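Local coordinates for alpha-/beta-galactoside alpha-2,3-sialyltransferase (PDB 2ZWI), which probably transfers sialic acid from CMP-sialic acid to galactosides in alpha-2,3 linkage, as a GT-B-type bacterial glycosyltransferase, at residues A[9-14]-A[35-40]. Numbering follows the deposited sequence.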
loop_
_atom_site.group_PDB
_atom_site.type_symbol
_atom_site.label_atom_id
_atom_site.label_comp_id
_atom_site.label_asym_id
_atom_site.label_seq_id
_atom_site.Cartn_x
_atom_site.Cartn_y
_atom_site.Cartn_z
ATOM N N VAL A 9 0.990 9.753 -8.951
ATOM C CA VAL A 9 -0.389 9.874 -8.477
ATOM C C VAL A 9 -0.759 8.748 -7.503
ATOM O O VAL A 9 -0.252 7.620 -7.619
ATOM C CB VAL A 9 -1.421 9.939 -9.642
ATOM C CG1 VAL A 9 -1.316 11.270 -10.414
ATOM C CG2 VAL A 9 -1.263 8.747 -10.601
ATOM N N ASP A 10 -1.609 9.084 -6.531
ATOM C CA ASP A 10 -2.144 8.136 -5.537
ATOM C C ASP A 10 -3.289 8.756 -4.749
ATOM O O ASP A 10 -3.281 9.946 -4.442
ATOM C CB ASP A 10 -1.068 7.668 -4.547
ATOM C CG ASP A 10 -1.571 6.579 -3.587
ATOM O OD1 ASP A 10 -2.448 5.771 -3.960
ATOM O OD2 ASP A 10 -1.079 6.525 -2.442
ATOM N N ARG A 11 -4.253 7.913 -4.400
ATOM C CA ARG A 11 -5.397 8.285 -3.569
ATOM C C ARG A 11 -5.243 7.813 -2.134
ATOM O O ARG A 11 -5.909 8.325 -1.232
ATOM C CB ARG A 11 -6.665 7.638 -4.130
ATOM C CG ARG A 11 -6.943 7.958 -5.556
ATOM C CD ARG A 11 -8.394 7.678 -5.848
ATOM N NE ARG A 11 -8.660 7.818 -7.271
ATOM C CZ ARG A 11 -9.869 7.749 -7.819
ATOM N NH1 ARG A 11 -10.005 7.883 -9.132
ATOM N NH2 ARG A 11 -10.935 7.540 -7.055
ATOM N N ALA A 12 -4.399 6.803 -1.934
ATOM C CA ALA A 12 -4.247 6.154 -0.628
ATOM C C ALA A 12 -2.977 6.637 0.070
ATOM O O ALA A 12 -2.649 7.825 -0.001
ATOM C CB ALA A 12 -4.234 4.640 -0.802
ATOM N N THR A 13 -2.254 5.731 0.737
ATOM C CA THR A 13 -0.992 6.118 1.378
ATOM C C THR A 13 0.200 5.246 0.989
ATOM O O THR A 13 1.316 5.761 0.884
ATOM C CB THR A 13 -1.087 6.162 2.922
ATOM O OG1 THR A 13 -1.763 4.997 3.378
ATOM C CG2 THR A 13 -1.855 7.382 3.383
ATOM N N LEU A 14 -0.030 3.941 0.802
ATOM C CA LEU A 14 1.061 2.996 0.549
ATOM C C LEU A 14 1.805 3.337 -0.744
ATOM O O LEU A 14 3.025 3.485 -0.709
ATOM C CB LEU A 14 0.585 1.534 0.567
ATOM C CG LEU A 14 1.478 0.454 -0.083
ATOM C CD1 LEU A 14 2.794 0.260 0.642
ATOM C CD2 LEU A 14 0.718 -0.867 -0.171
ATOM N N SER A 35 0.537 14.379 -7.721
ATOM C CA SER A 35 -0.785 14.587 -7.157
ATOM C C SER A 35 -1.124 13.437 -6.212
ATOM O O SER A 35 -1.559 12.366 -6.654
ATOM C CB SER A 35 -1.833 14.699 -8.260
ATOM O OG SER A 35 -3.077 15.064 -7.696
ATOM N N TRP A 36 -0.908 13.678 -4.916
ATOM C CA TRP A 36 -1.145 12.697 -3.868
ATOM C C TRP A 36 -2.281 13.194 -2.981
ATOM O O TRP A 36 -2.143 14.217 -2.315
ATOM C CB TRP A 36 0.122 12.501 -3.013
ATOM C CG TRP A 36 1.335 11.863 -3.715
ATOM C CD1 TRP A 36 1.326 10.830 -4.618
ATOM C CD2 TRP A 36 2.716 12.193 -3.505
ATOM N NE1 TRP A 36 2.615 10.514 -4.996
ATOM C CE2 TRP A 36 3.487 11.332 -4.327
ATOM C CE3 TRP A 36 3.379 13.135 -2.700
ATOM C CZ2 TRP A 36 4.887 11.394 -4.383
ATOM C CZ3 TRP A 36 4.773 13.186 -2.748
ATOM C CH2 TRP A 36 5.511 12.318 -3.588
ATOM N N SER A 37 -3.391 12.462 -2.960
ATOM C CA SER A 37 -4.573 12.857 -2.183
ATOM C C SER A 37 -4.292 13.077 -0.691
ATOM O O SER A 37 -4.773 14.042 -0.103
ATOM C CB SER A 37 -5.704 11.826 -2.357
ATOM O OG SER A 37 -6.112 11.741 -3.718
ATOM N N ARG A 38 -3.504 12.190 -0.093
ATOM C CA ARG A 38 -3.294 12.200 1.358
ATOM C C ARG A 38 -2.046 12.989 1.767
ATOM O O ARG A 38 -1.788 13.185 2.961
ATOM C CB ARG A 38 -3.219 10.767 1.902
ATOM C CG ARG A 38 -4.489 9.926 1.715
ATOM C CD ARG A 38 -5.457 10.091 2.884
ATOM N NE ARG A 38 -4.883 9.570 4.123
ATOM C CZ ARG A 38 -5.092 8.345 4.599
ATOM N NH1 ARG A 38 -5.876 7.487 3.947
ATOM N NH2 ARG A 38 -4.509 7.975 5.733
ATOM N N TYR A 39 -1.279 13.436 0.776
ATOM C CA TYR A 39 -0.034 14.147 1.035
ATOM C C TYR A 39 0.141 15.398 0.175
ATOM O O TYR A 39 0.989 15.411 -0.713
ATOM C CB TYR A 39 1.165 13.195 0.853
ATOM C CG TYR A 39 1.389 12.305 2.044
ATOM C CD1 TYR A 39 2.096 12.766 3.149
ATOM C CD2 TYR A 39 0.872 11.012 2.082
ATOM C CE1 TYR A 39 2.294 11.969 4.251
ATOM C CE2 TYR A 39 1.067 10.198 3.192
ATOM C CZ TYR A 39 1.774 10.691 4.271
ATOM O OH TYR A 39 1.984 9.916 5.382
ATOM N N PRO A 40 -0.659 16.457 0.430
ATOM C CA PRO A 40 -0.396 17.711 -0.285
ATOM C C PRO A 40 0.946 18.340 0.125
ATOM O O PRO A 40 1.228 18.496 1.324
ATOM C CB PRO A 40 -1.590 18.604 0.094
ATOM C CG PRO A 40 -2.093 18.056 1.387
ATOM C CD PRO A 40 -1.823 16.568 1.334
HETATM O O HOH W 1 -1.835 10.130 -1.302
HETATM O O HOH W 2 -7.317 7.479 1.245
HETATM O O HOH W 3 -3.054 5.603 5.713
#
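The methyl CG2 of Thr13 lies over the guanidinium group of Arg38, 3.6 Å from its CZ, where the first beta-alpha-beta unit of the GT-B fold opens toward the nucleotide. Strands 3-10 and 31-36 run parallel, joined by helix 14-26, and their C-terminal ends lead into two loops. Arg38 CG, anti to the carbonyl carbon (chi1 -62°), passes 3.3 Å from Ala12 O, and bends in the chain beyond it bring the flat end beneath the Thr13 methyl. Two waters meet that end: one, lying at the edge of the guanidinium in its plane, joins NH1 to Arg11 O, and another links NH2, weakly, to Thr13 OG1. The same hydroxyl makes a weak hydrogen bond to O2' of the bound CMP, which puts Arg38 in the second shell of the nucleotide pocket. The Tyr39 ring reaches the same methyl obliquely through CE2, at 4.1 Å.

Deeper in, Trp36 and Asp10 leave the sheet on one face. The indole turns its edge to the neighbouring strand, with CD1 3.9 Å from Asp10 N and also touching Asp10 CB, while NE1 is bonded to Gln19 on the connecting helix. Asp10 carries its carboxylate anti to the backbone N (chi1 -174°), and OD1 bends the chain into an Asx turn by accepting Ala12 N from above the carboxylate plane; Asn82 also bonds OD1, and Thr16 holds OD2. Val9 and Ser35 point to the other face, CG1 against CB, near Leu61 of helix 58-70. Strand pairing ends with Asp10: its N donates to Ser35 O at 3.3 Å, and its O receives Ser37 N at 2.9 Å in an almost straight bond (174°), with Ser37 OG adding a weak second one.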